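Local coordinates for alpha-rhamnosidase (Dictyoglomus thermophilum, PDB 6I60), which probably hydrolyses terminal non-reducing alpha-L-rhamnose residues in alpha-L-rhamnosides, as glycoside hydrolases of its family do, at residues P559-W570 with V581-Y592. Numbering follows the deposited sequence.
Sequences PAWSTAYITIAW and VLEEHYEGFKKY
The phenol of Y565 and the imidazole of H585 share the one hydrogen bond between the two segments, OH to ND1 at 2.6 Å; either atom could be the donor. The hydroxyl reaches the histidine at its edge, near the ring plane, while the two rings stand steeply to each other, their planes at 74°. H585 occupies the N-cap position of helix 586-599.

The aromatic contact continues on F589, which points its edge at the face of Y565 in a T-shaped pair, centroids 5.0 Å apart. Its CE1 sits over the centre of the phenol ring. Y565 extends across to the partner helix because its chi1 of -162° places CG opposite the backbone N, and it passes beside the backbone of G588, where CE2 lies 3.9 Å from the glycine CA. Replacing Y565 by a leucine would probably leave H585 ND1 without its hydroxyl partner and the edge of F589 without an aromatic face to meet.

Apolar side chains also meet F589: I566 CG2 touches its CD1, and A569 CB meets F589 CZ at 3.5 Å. Farther along, L582 CD2 packs on the backbone of A569, 3.5 Å from its O. In the other direction, Y592 lays its phenol end against S562, with OH 3.3 Å from S562 CB, and also approaches P559.

The interface is buried; D637 and T640 of helix 626-648 lie beside I566, and I534 and R535 of helix 524-535 touch Y565. The axes of 564-570 and 586-592 run roughly antiparallel, at 144° and 10.1 Å, joining helix 564-576 to helix 586-599, with the short helix 580-584 between them in the chain, through an aromatic cluster of Y565, H585 and F589. Such antiparallel helix pairing is characteristic of the (alpha/alpha)6 barrel, the six-hairpin glycosidase domain that forms the catalytic module of bacterial alpha-L-rhamnosidases.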
loop_
_atom_site.group_PDB
_atom_site.type_symbol
_atom_site.label_atom_id
_atom_site.label_comp_id
_atom_site.label_asym_id
_atom_site.label_seq_id
_atom_site.Cartn_x
_atom_site.Cartn_y
_atom_site.Cartn_z
ATOM N N PRO A 559 -1.840 -0.807 21.679
ATOM C CA PRO A 559 -2.761 -1.820 21.134
ATOM C C PRO A 559 -3.506 -1.352 19.895
ATOM O O PRO A 559 -3.741 -2.153 18.982
ATOM C CB PRO A 559 -3.708 -2.095 22.309
ATOM C CG PRO A 559 -2.910 -1.744 23.521
ATOM C CD PRO A 559 -2.054 -0.579 23.118
ATOM N N ALA A 560 -3.876 -0.070 19.830
ATOM C CA ALA A 560 -4.505 0.464 18.627
ATOM C C ALA A 560 -3.539 0.524 17.452
ATOM O O ALA A 560 -3.982 0.627 16.303
ATOM C CB ALA A 560 -5.074 1.856 18.897
ATOM N N TRP A 561 -2.235 0.468 17.717
ATOM C CA TRP A 561 -1.214 0.483 16.680
ATOM C C TRP A 561 -0.773 -0.929 16.306
ATOM O O TRP A 561 -0.793 -1.300 15.128
ATOM C CB TRP A 561 -0.011 1.312 17.149
ATOM C CG TRP A 561 -0.036 2.748 16.703
ATOM C CD1 TRP A 561 0.924 3.395 15.983
ATOM C CD2 TRP A 561 -1.067 3.711 16.955
ATOM N NE1 TRP A 561 0.555 4.701 15.767
ATOM C CE2 TRP A 561 -0.664 4.920 16.352
ATOM C CE3 TRP A 561 -2.291 3.671 17.629
ATOM C CZ2 TRP A 561 -1.441 6.075 16.402
ATOM C CZ3 TRP A 561 -3.061 4.818 17.677
ATOM C CH2 TRP A 561 -2.633 6.003 17.068
ATOM N N SER A 562 -0.392 -1.733 17.301
ATOM C CA SER A 562 0.114 -3.076 17.049
ATOM C C SER A 562 -0.943 -4.016 16.490
ATOM O O SER A 562 -0.592 -5.112 16.039
ATOM C CB SER A 562 0.694 -3.665 18.335
ATOM O OG SER A 562 1.828 -2.935 18.764
ATOM N N THR A 563 -2.218 -3.623 16.505
ATOM C CA THR A 563 -3.269 -4.449 15.922
ATOM C C THR A 563 -3.140 -4.588 14.411
ATOM O O THR A 563 -3.874 -5.385 13.817
ATOM C CB THR A 563 -4.642 -3.869 16.262
ATOM O OG1 THR A 563 -5.662 -4.811 15.906
ATOM C CG2 THR A 563 -4.871 -2.573 15.501
ATOM N N ALA A 564 -2.229 -3.840 13.782
ATOM C CA ALA A 564 -2.070 -3.900 12.335
ATOM C C ALA A 564 -1.584 -5.261 11.856
ATOM O O ALA A 564 -1.764 -5.588 10.679
ATOM C CB ALA A 564 -1.099 -2.813 11.871
ATOM N N TYR A 565 -0.974 -6.059 12.737
ATOM C CA TYR A 565 -0.493 -7.376 12.328
ATOM C C TYR A 565 -1.653 -8.300 11.980
ATOM O O TYR A 565 -1.701 -8.866 10.883
ATOM C CB TYR A 565 0.372 -7.986 13.431
ATOM C CG TYR A 565 1.261 -9.117 12.956
ATOM C CD1 TYR A 565 1.497 -9.322 11.604
ATOM C CD2 TYR A 565 1.865 -9.979 13.864
ATOM C CE1 TYR A 565 2.308 -10.352 11.168
ATOM C CE2 TYR A 565 2.678 -11.012 13.437
ATOM C CZ TYR A 565 2.896 -11.194 12.087
ATOM O OH TYR A 565 3.705 -12.220 11.654
ATOM N N ILE A 566 -2.601 -8.466 12.903
ATOM C CA ILE A 566 -3.723 -9.362 12.646
ATOM C C ILE A 566 -4.769 -8.700 11.753
ATOM O O ILE A 566 -5.447 -9.385 10.979
ATOM C CB ILE A 566 -4.351 -9.833 13.967
ATOM C CG1 ILE A 566 -4.788 -8.634 14.801
ATOM C CG2 ILE A 566 -3.375 -10.672 14.761
ATOM C CD1 ILE A 566 -6.183 -8.758 15.312
ATOM N N THR A 567 -4.923 -7.377 11.843
ATOM C CA THR A 567 -5.961 -6.699 11.072
ATOM C C THR A 567 -5.649 -6.733 9.582
ATOM O O THR A 567 -6.491 -7.134 8.770
ATOM C CB THR A 567 -6.122 -5.256 11.555
ATOM O OG1 THR A 567 -6.707 -5.252 12.863
ATOM C CG2 THR A 567 -7.010 -4.467 10.603
ATOM N N ILE A 568 -4.438 -6.316 9.203
ATOM C CA ILE A 568 -4.067 -6.320 7.791
ATOM C C ILE A 568 -4.081 -7.741 7.244
ATOM O O ILE A 568 -4.513 -7.981 6.109
ATOM C CB ILE A 568 -2.697 -5.643 7.598
ATOM C CG1 ILE A 568 -2.789 -4.157 7.951
ATOM C CG2 ILE A 568 -2.209 -5.814 6.170
ATOM C CD1 ILE A 568 -1.453 -3.452 7.984
ATOM N N ALA A 569 -3.632 -8.708 8.046
ATOM C CA ALA A 569 -3.674 -10.100 7.610
ATOM C C ALA A 569 -5.110 -10.576 7.427
ATOM O O ALA A 569 -5.415 -11.284 6.460
ATOM C CB ALA A 569 -2.932 -10.986 8.607
ATOM N N TRP A 570 -6.006 -10.195 8.341
ATOM C CA TRP A 570 -7.413 -10.548 8.183
ATOM C C TRP A 570 -8.026 -9.860 6.971
ATOM O O TRP A 570 -8.924 -10.418 6.331
ATOM C CB TRP A 570 -8.193 -10.193 9.449
ATOM C CG TRP A 570 -9.666 -10.427 9.331
ATOM C CD1 TRP A 570 -10.624 -9.494 9.063
ATOM C CD2 TRP A 570 -10.351 -11.676 9.475
ATOM N NE1 TRP A 570 -11.865 -10.084 9.030
ATOM C CE2 TRP A 570 -11.725 -11.423 9.281
ATOM C CE3 TRP A 570 -9.938 -12.983 9.749
ATOM C CZ2 TRP A 570 -12.687 -12.430 9.353
ATOM C CZ3 TRP A 570 -10.896 -13.981 9.821
ATOM C CH2 TRP A 570 -12.253 -13.698 9.623
ATOM N N VAL A 581 -1.935 -16.695 3.982
ATOM C CA VAL A 581 -1.267 -15.660 4.761
ATOM C C VAL A 581 -1.713 -15.693 6.216
ATOM O O VAL A 581 -1.025 -15.147 7.085
ATOM C CB VAL A 581 -1.512 -14.271 4.141
ATOM C CG1 VAL A 581 -2.865 -13.723 4.566
ATOM C CG2 VAL A 581 -0.396 -13.315 4.531
ATOM N N LEU A 582 -2.849 -16.329 6.505
ATOM C CA LEU A 582 -3.281 -16.484 7.889
ATOM C C LEU A 582 -2.501 -17.585 8.595
ATOM O O LEU A 582 -2.162 -17.448 9.775
ATOM C CB LEU A 582 -4.783 -16.767 7.941
ATOM C CG LEU A 582 -5.702 -15.601 7.565
ATOM C CD1 LEU A 582 -7.141 -15.910 7.944
ATOM C CD2 LEU A 582 -5.238 -14.310 8.222
ATOM N N GLU A 583 -2.203 -18.681 7.891
ATOM C CA GLU A 583 -1.404 -19.749 8.486
ATOM C C GLU A 583 0.065 -19.362 8.594
ATOM O O GLU A 583 0.737 -19.747 9.558
ATOM C CB GLU A 583 -1.543 -21.035 7.671
ATOM C CG GLU A 583 -2.931 -21.275 7.096
ATOM C CD GLU A 583 -2.978 -22.481 6.173
ATOM O OE1 GLU A 583 -4.079 -23.041 5.979
ATOM O OE2 GLU A 583 -1.913 -22.867 5.644
ATOM N N GLU A 584 0.576 -18.603 7.624
ATOM C CA GLU A 584 1.990 -18.245 7.619
ATOM C C GLU A 584 2.360 -17.355 8.801
ATOM O O GLU A 584 3.493 -17.423 9.293
ATOM C CB GLU A 584 2.341 -17.560 6.298
ATOM C CG GLU A 584 3.777 -17.093 6.187
ATOM C CD GLU A 584 4.012 -16.243 4.957
ATOM O OE1 GLU A 584 5.025 -15.511 4.922
ATOM O OE2 GLU A 584 3.180 -16.308 4.025
ATOM N N HIS A 585 1.427 -16.527 9.278
ATOM C CA HIS A 585 1.686 -15.608 10.381
ATOM C C HIS A 585 0.878 -15.951 11.631
ATOM O O HIS A 585 0.780 -15.125 12.545
ATOM C CB HIS A 585 1.397 -14.168 9.953
ATOM C CG HIS A 585 2.368 -13.624 8.952
ATOM N ND1 HIS A 585 3.631 -13.192 9.297
ATOM C CD2 HIS A 585 2.258 -13.432 7.616
ATOM C CE1 HIS A 585 4.258 -12.763 8.217
ATOM N NE2 HIS A 585 3.447 -12.898 7.183
ATOM N N TYR A 586 0.304 -17.157 11.694
ATOM C CA TYR A 586 -0.575 -17.496 12.811
ATOM C C TYR A 586 0.184 -17.539 14.132
ATOM O O TYR A 586 -0.331 -17.089 15.161
ATOM C CB TYR A 586 -1.272 -18.832 12.554
ATOM C CG TYR A 586 -2.275 -19.194 13.624
ATOM C CD1 TYR A 586 -1.944 -20.080 14.642
ATOM C CD2 TYR A 586 -3.549 -18.641 13.626
ATOM C CE1 TYR A 586 -2.855 -20.409 15.628
ATOM C CE2 TYR A 586 -4.471 -18.966 14.608
ATOM C CZ TYR A 586 -4.116 -19.851 15.606
ATOM O OH TYR A 586 -5.022 -20.181 16.589
ATOM N N GLU A 587 1.404 -18.083 14.125
ATOM C CA GLU A 587 2.196 -18.118 15.351
ATOM C C GLU A 587 2.530 -16.714 15.840
ATOM O O GLU A 587 2.577 -16.475 17.052
ATOM C CB GLU A 587 3.474 -18.927 15.127
ATOM C CG GLU A 587 3.306 -20.419 15.371
ATOM C CD GLU A 587 4.599 -21.090 15.795
ATOM O OE1 GLU A 587 5.677 -20.485 15.609
ATOM O OE2 GLU A 587 4.536 -22.223 16.317
ATOM N N GLY A 588 2.761 -15.776 14.919
ATOM C CA GLY A 588 2.968 -14.396 15.321
ATOM C C GLY A 588 1.739 -13.776 15.951
ATOM O O GLY A 588 1.855 -12.949 16.860
ATOM N N PHE A 589 0.549 -14.164 15.485
ATOM C CA PHE A 589 -0.681 -13.673 16.097
ATOM C C PHE A 589 -0.829 -14.211 17.514
ATOM O O PHE A 589 -1.171 -13.467 18.441
ATOM C CB PHE A 589 -1.896 -14.070 15.254
ATOM C CG PHE A 589 -1.792 -13.694 13.801
ATOM C CD1 PHE A 589 -0.984 -12.646 13.386
ATOM C CD2 PHE A 589 -2.520 -14.388 12.848
ATOM C CE1 PHE A 589 -0.900 -12.308 12.052
ATOM C CE2 PHE A 589 -2.440 -14.052 11.513
ATOM C CZ PHE A 589 -1.630 -13.012 11.115
ATOM N N LYS A 590 -0.581 -15.512 17.696
ATOM C CA LYS A 590 -0.686 -16.112 19.020
ATOM C C LYS A 590 0.325 -15.512 19.984
ATOM O O LYS A 590 0.051 -15.406 21.186
ATOM C CB LYS A 590 -0.494 -17.627 18.925
ATOM C CG LYS A 590 -1.771 -18.439 19.089
ATOM C CD LYS A 590 -1.465 -19.921 19.263
ATOM C CE LYS A 590 -1.825 -20.406 20.663
ATOM N NZ LYS A 590 -1.598 -21.873 20.831
ATOM N N LYS A 591 1.490 -15.104 19.479
ATOM C CA LYS A 591 2.518 -14.546 20.350
ATOM C C LYS A 591 2.185 -13.118 20.767
ATOM O O LYS A 591 2.425 -12.737 21.918
ATOM C CB LYS A 591 3.879 -14.598 19.658
ATOM C CG LYS A 591 5.048 -14.739 20.618
ATOM C CD LYS A 591 6.341 -15.038 19.878
ATOM C CE LYS A 591 6.569 -16.535 19.741
ATOM N NZ LYS A 591 8.001 -16.849 19.478
ATOM N N TYR A 592 1.636 -12.314 19.851
ATOM C CA TYR A 592 1.278 -10.946 20.212
ATOM C C TYR A 592 0.093 -10.921 21.168
ATOM O O TYR A 592 0.091 -10.164 22.145
ATOM C CB TYR A 592 0.967 -10.115 18.968
ATOM C CG TYR A 592 0.333 -8.787 19.316
ATOM C CD1 TYR A 592 1.077 -7.780 19.920
ATOM C CD2 TYR A 592 -1.014 -8.550 19.075
ATOM C CE1 TYR A 592 0.503 -6.569 20.256
ATOM C CE2 TYR A 592 -1.598 -7.339 19.407
ATOM C CZ TYR A 592 -0.834 -6.353 19.998
ATOM O OH TYR A 592 -1.408 -5.147 20.332
#